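Long-range contact in DisA protein (PDB 6CCA), which probably transfers methyl groups to carbon in a polyketide assembly line, building the gem-dimethyl unit of disorazol: residues F30-I41 and K207-R216. Sequence-based numbering, arbitrary orientation.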
loop_
_atom_site.group_PDB
_atom_site.type_symbol
_atom_site.label_atom_id
_atom_site.label_comp_id
_atom_site.label_asym_id
_atom_site.label_seq_id
_atom_site.Cartn_x
_atom_site.Cartn_y
_atom_site.Cartn_z
ATOM N N PHE A 30 -20.774 20.702 -9.408
ATOM C CA PHE A 30 -20.185 20.687 -10.740
ATOM C C PHE A 30 -20.537 19.346 -11.374
ATOM O O PHE A 30 -20.928 18.438 -10.680
ATOM C CB PHE A 30 -18.652 20.922 -10.683
ATOM C CG PHE A 30 -17.906 19.929 -9.780
ATOM C CD1 PHE A 30 -17.422 18.726 -10.307
ATOM C CD2 PHE A 30 -17.648 20.201 -8.427
ATOM C CE1 PHE A 30 -16.726 17.795 -9.521
ATOM C CE2 PHE A 30 -16.925 19.275 -7.640
ATOM C CZ PHE A 30 -16.498 18.066 -8.192
ATOM N N GLU A 31 -20.408 19.240 -12.688
ATOM C CA GLU A 31 -20.750 18.025 -13.424
ATOM C C GLU A 31 -19.751 16.867 -13.264
ATOM O O GLU A 31 -18.589 17.102 -13.009
ATOM C CB GLU A 31 -20.832 18.394 -14.916
ATOM C CG GLU A 31 -22.068 19.286 -15.165
ATOM C CD GLU A 31 -23.384 18.521 -14.973
ATOM O OE1 GLU A 31 -23.812 17.857 -15.945
ATOM O OE2 GLU A 31 -23.989 18.554 -13.858
ATOM N N PRO A 32 -20.233 15.635 -13.386
ATOM C CA PRO A 32 -19.354 14.475 -13.312
ATOM C C PRO A 32 -18.280 14.618 -14.365
ATOM O O PRO A 32 -18.556 14.971 -15.526
ATOM C CB PRO A 32 -20.277 13.294 -13.565
ATOM C CG PRO A 32 -21.639 13.774 -13.182
ATOM C CD PRO A 32 -21.652 15.241 -13.486
ATOM N N LEU A 33 -17.033 14.422 -13.970
ATOM C CA LEU A 33 -15.935 14.513 -14.936
ATOM C C LEU A 33 -15.015 13.287 -15.071
ATOM O O LEU A 33 -14.088 13.299 -15.871
ATOM C CB LEU A 33 -15.165 15.796 -14.791
ATOM C CG LEU A 33 -14.397 15.988 -13.487
ATOM C CD1 LEU A 33 -13.001 16.523 -13.765
ATOM C CD2 LEU A 33 -15.210 16.930 -12.609
ATOM N N LEU A 34 -15.249 12.278 -14.270
ATOM C CA LEU A 34 -14.360 11.145 -14.302
ATOM C C LEU A 34 -14.427 10.349 -15.591
ATOM O O LEU A 34 -13.403 9.966 -16.143
ATOM C CB LEU A 34 -14.600 10.239 -13.111
ATOM C CG LEU A 34 -13.615 9.064 -12.936
ATOM C CD1 LEU A 34 -12.199 9.528 -12.960
ATOM C CD2 LEU A 34 -13.908 8.266 -11.674
ATOM N N GLU A 35 -15.613 10.153 -16.108
ATOM C CA GLU A 35 -15.768 9.293 -17.326
ATOM C C GLU A 35 -14.897 9.814 -18.455
ATOM O O GLU A 35 -14.149 9.050 -19.073
ATOM C CB GLU A 35 -17.265 9.266 -17.728
ATOM C CG GLU A 35 -17.589 8.504 -19.007
ATOM C CD GLU A 35 -19.104 8.412 -19.290
ATOM O OE1 GLU A 35 -19.970 8.852 -18.483
ATOM O OE2 GLU A 35 -19.419 7.866 -20.362
ATOM N N ARG A 36 -14.908 11.110 -18.692
ATOM C CA ARG A 36 -14.118 11.624 -19.803
ATOM C C ARG A 36 -12.653 11.836 -19.480
ATOM O O ARG A 36 -11.822 12.013 -20.379
ATOM C CB ARG A 36 -14.730 12.909 -20.314
ATOM C CG ARG A 36 -14.494 14.131 -19.450
ATOM C CD ARG A 36 -15.437 15.198 -19.983
ATOM N NE ARG A 36 -16.219 15.846 -18.944
ATOM C CZ ARG A 36 -16.058 17.101 -18.560
ATOM N NH1 ARG A 36 -15.099 17.851 -19.082
ATOM N NH2 ARG A 36 -16.856 17.599 -17.623
ATOM N N SER A 37 -12.320 11.817 -18.194
ATOM C CA SER A 37 -10.939 11.878 -17.769
ATOM C C SER A 37 -10.139 10.559 -17.785
ATOM O O SER A 37 -8.961 10.609 -18.001
ATOM C CB SER A 37 -10.924 12.448 -16.336
ATOM O OG SER A 37 -11.379 13.782 -16.309
ATOM N N VAL A 38 -10.778 9.434 -17.607
ATOM C CA VAL A 38 -10.069 8.147 -17.486
ATOM C C VAL A 38 -9.187 7.899 -18.727
ATOM O O VAL A 38 -8.007 7.518 -18.626
ATOM C CB VAL A 38 -11.014 7.009 -17.110
ATOM C CG1 VAL A 38 -10.301 5.692 -17.144
ATOM C CG2 VAL A 38 -11.548 7.238 -15.711
ATOM N N PRO A 39 -9.728 8.092 -19.910
ATOM C CA PRO A 39 -8.823 7.933 -21.091
ATOM C C PRO A 39 -7.625 8.878 -21.168
ATOM O O PRO A 39 -6.669 8.537 -21.783
ATOM C CB PRO A 39 -9.807 8.167 -22.330
ATOM C CG PRO A 39 -11.156 8.004 -21.773
ATOM C CD PRO A 39 -11.104 8.451 -20.297
ATOM N N ARG A 40 -7.656 10.064 -20.563
ATOM C CA ARG A 40 -6.536 10.957 -20.522
ATOM C C ARG A 40 -5.498 10.523 -19.484
ATOM O O ARG A 40 -4.407 11.047 -19.478
ATOM C CB ARG A 40 -6.988 12.364 -20.180
ATOM C CG ARG A 40 -7.876 12.979 -21.269
ATOM C CD ARG A 40 -8.485 14.318 -20.893
ATOM N NE ARG A 40 -9.301 14.859 -22.029
ATOM C CZ ARG A 40 -10.624 15.149 -22.032
ATOM N NH1 ARG A 40 -11.393 15.008 -20.961
ATOM N NH2 ARG A 40 -11.206 15.623 -23.145
ATOM N N ILE A 41 -5.862 9.577 -18.611
ATOM C CA ILE A 41 -4.943 9.110 -17.530
ATOM C C ILE A 41 -4.402 7.709 -17.851
ATOM O O ILE A 41 -3.259 7.410 -17.544
ATOM C CB ILE A 41 -5.705 9.135 -16.182
ATOM C CG1 ILE A 41 -6.179 10.553 -15.839
ATOM C CG2 ILE A 41 -4.890 8.524 -15.044
ATOM C CD1 ILE A 41 -7.269 10.545 -14.793
ATOM N N LYS A 207 -0.666 12.383 -12.604
ATOM C CA LYS A 207 -1.421 12.587 -13.836
ATOM C C LYS A 207 -2.907 12.732 -13.546
ATOM O O LYS A 207 -3.611 13.579 -14.158
ATOM C CB LYS A 207 -1.186 11.374 -14.777
ATOM C CG LYS A 207 -1.887 11.461 -16.150
ATOM C CD LYS A 207 -1.451 12.694 -16.839
ATOM C CE LYS A 207 -1.684 12.676 -18.354
ATOM N NZ LYS A 207 -1.634 14.117 -18.804
ATOM N N SER A 208 -3.448 11.896 -12.657
ATOM C CA SER A 208 -4.829 11.984 -12.342
ATOM C C SER A 208 -5.167 13.339 -11.795
ATOM O O SER A 208 -6.207 13.897 -12.110
ATOM C CB SER A 208 -5.260 10.898 -11.374
ATOM O OG SER A 208 -5.004 9.551 -11.815
ATOM N N LEU A 209 -4.321 13.863 -10.905
ATOM C CA LEU A 209 -4.609 15.124 -10.287
ATOM C C LEU A 209 -4.556 16.268 -11.297
ATOM O O LEU A 209 -5.387 17.196 -11.256
ATOM C CB LEU A 209 -3.649 15.384 -9.096
ATOM C CG LEU A 209 -3.694 14.343 -7.969
ATOM C CD1 LEU A 209 -2.598 14.718 -6.950
ATOM C CD2 LEU A 209 -5.029 14.178 -7.269
ATOM N N LEU A 210 -3.569 16.236 -12.181
ATOM C CA LEU A 210 -3.416 17.277 -13.154
ATOM C C LEU A 210 -4.547 17.246 -14.163
ATOM O O LEU A 210 -5.024 18.311 -14.607
ATOM C CB LEU A 210 -2.069 17.138 -13.822
ATOM C CG LEU A 210 -0.891 17.528 -12.916
ATOM C CD1 LEU A 210 0.409 17.384 -13.648
ATOM C CD2 LEU A 210 -0.966 18.944 -12.370
ATOM N N VAL A 211 -5.028 16.047 -14.507
ATOM C CA VAL A 211 -6.194 15.960 -15.417
ATOM C C VAL A 211 -7.425 16.544 -14.747
ATOM O O VAL A 211 -8.237 17.306 -15.342
ATOM C CB VAL A 211 -6.368 14.509 -15.881
ATOM C CG1 VAL A 211 -7.781 14.216 -16.392
ATOM C CG2 VAL A 211 -5.268 14.228 -16.889
ATOM N N PHE A 212 -7.545 16.289 -13.471
ATOM C CA PHE A 212 -8.656 16.876 -12.722
ATOM C C PHE A 212 -8.581 18.392 -12.746
ATOM O O PHE A 212 -9.593 19.082 -13.040
ATOM C CB PHE A 212 -8.669 16.363 -11.281
ATOM C CG PHE A 212 -9.844 16.832 -10.510
ATOM C CD1 PHE A 212 -9.858 18.054 -9.908
ATOM C CD2 PHE A 212 -11.005 16.057 -10.500
ATOM C CE1 PHE A 212 -10.995 18.440 -9.203
ATOM C CE2 PHE A 212 -12.126 16.437 -9.804
ATOM C CZ PHE A 212 -12.118 17.651 -9.166
ATOM N N LEU A 213 -7.427 18.920 -12.433
ATOM C CA LEU A 213 -7.252 20.352 -12.378
ATOM C C LEU A 213 -7.495 20.985 -13.740
ATOM O O LEU A 213 -8.108 21.997 -13.829
ATOM C CB LEU A 213 -5.891 20.740 -11.814
ATOM C CG LEU A 213 -5.790 20.495 -10.315
ATOM C CD1 LEU A 213 -4.374 20.403 -9.816
ATOM C CD2 LEU A 213 -6.497 21.568 -9.554
ATOM N N ASP A 214 -7.009 20.351 -14.776
ATOM C CA ASP A 214 -7.186 20.883 -16.114
ATOM C C ASP A 214 -8.640 20.970 -16.482
ATOM O O ASP A 214 -9.031 21.858 -17.135
ATOM C CB ASP A 214 -6.499 20.031 -17.143
ATOM C CG ASP A 214 -5.037 20.259 -17.195
ATOM O OD1 ASP A 214 -4.524 21.267 -16.690
ATOM O OD2 ASP A 214 -4.401 19.381 -17.754
ATOM N N ALA A 215 -9.425 20.011 -16.069
ATOM C CA ALA A 215 -10.851 20.047 -16.296
ATOM C C ALA A 215 -11.619 21.101 -15.509
ATOM O O ALA A 215 -12.527 21.668 -16.014
ATOM C CB ALA A 215 -11.451 18.694 -16.031
ATOM N N ARG A 216 -11.252 21.337 -14.273
ATOM C CA ARG A 216 -12.020 22.200 -13.406
ATOM C C ARG A 216 -11.568 23.639 -13.423
ATOM O O ARG A 216 -12.382 24.538 -13.275
ATOM C CB ARG A 216 -11.874 21.766 -11.951
ATOM C CG ARG A 216 -12.454 20.405 -11.627
ATOM C CD ARG A 216 -13.968 20.300 -11.614
ATOM N NE ARG A 216 -14.694 21.514 -11.272
ATOM C CZ ARG A 216 -14.876 22.018 -10.059
ATOM N NH1 ARG A 216 -14.354 21.442 -8.961
ATOM N NH2 ARG A 216 -15.580 23.137 -9.961
HETATM O O HOH W 1 -3.391 12.882 -21.191
#
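Leu33 packs against Ala215 in the well-packed part of this contact, where a loop at Phe30-Leu33 and the short, kinked helix 34-41 lie on helix 196-216 (133° between N-to-C directions), which leads into strand 226-231 of the mainly parallel sheet of the class I (Rossmann-like) methyltransferase fold. The branched leucine grips several partners: CD1 lies 3.5 Å from Ala215 CB, where a lone methyl allows close approach, and comes obliquely to the Phe212 ring, while CD2 rests on Arg216 CD. Next to it the guanidinium of Arg216 lies flat over one face of the Phe30 ring, planes 10° apart, a cation-pi stack with CZ 4.0 Å from the ring centroid. Bends at chi2 and chi3 fold the arginine back over this ring, and a salt bridge from NH1 to Asp301 on strand 300-306 probably offsets its charge.

Further along, Val211's methyls diverge, CG1 3.6 Å from Ser37 CB and CG2 against Ile41 CG1. Ile41 CG2 comes 3.4 Å from Ser208 OG, which is hydrogen-bonded to Leu204 O in its own helix. Ser37 can be buried because OG donates to Leu33 O at 2.8 Å, from the face of that carbonyl opposite to Ser37 N. No direct hydrogen bond joins the segments. The looser side is the exposed end, where long, flexible Lys207 lays CE against Arg40 O, and a water donates to that oxygen and accepts weakly from Lys207 NZ.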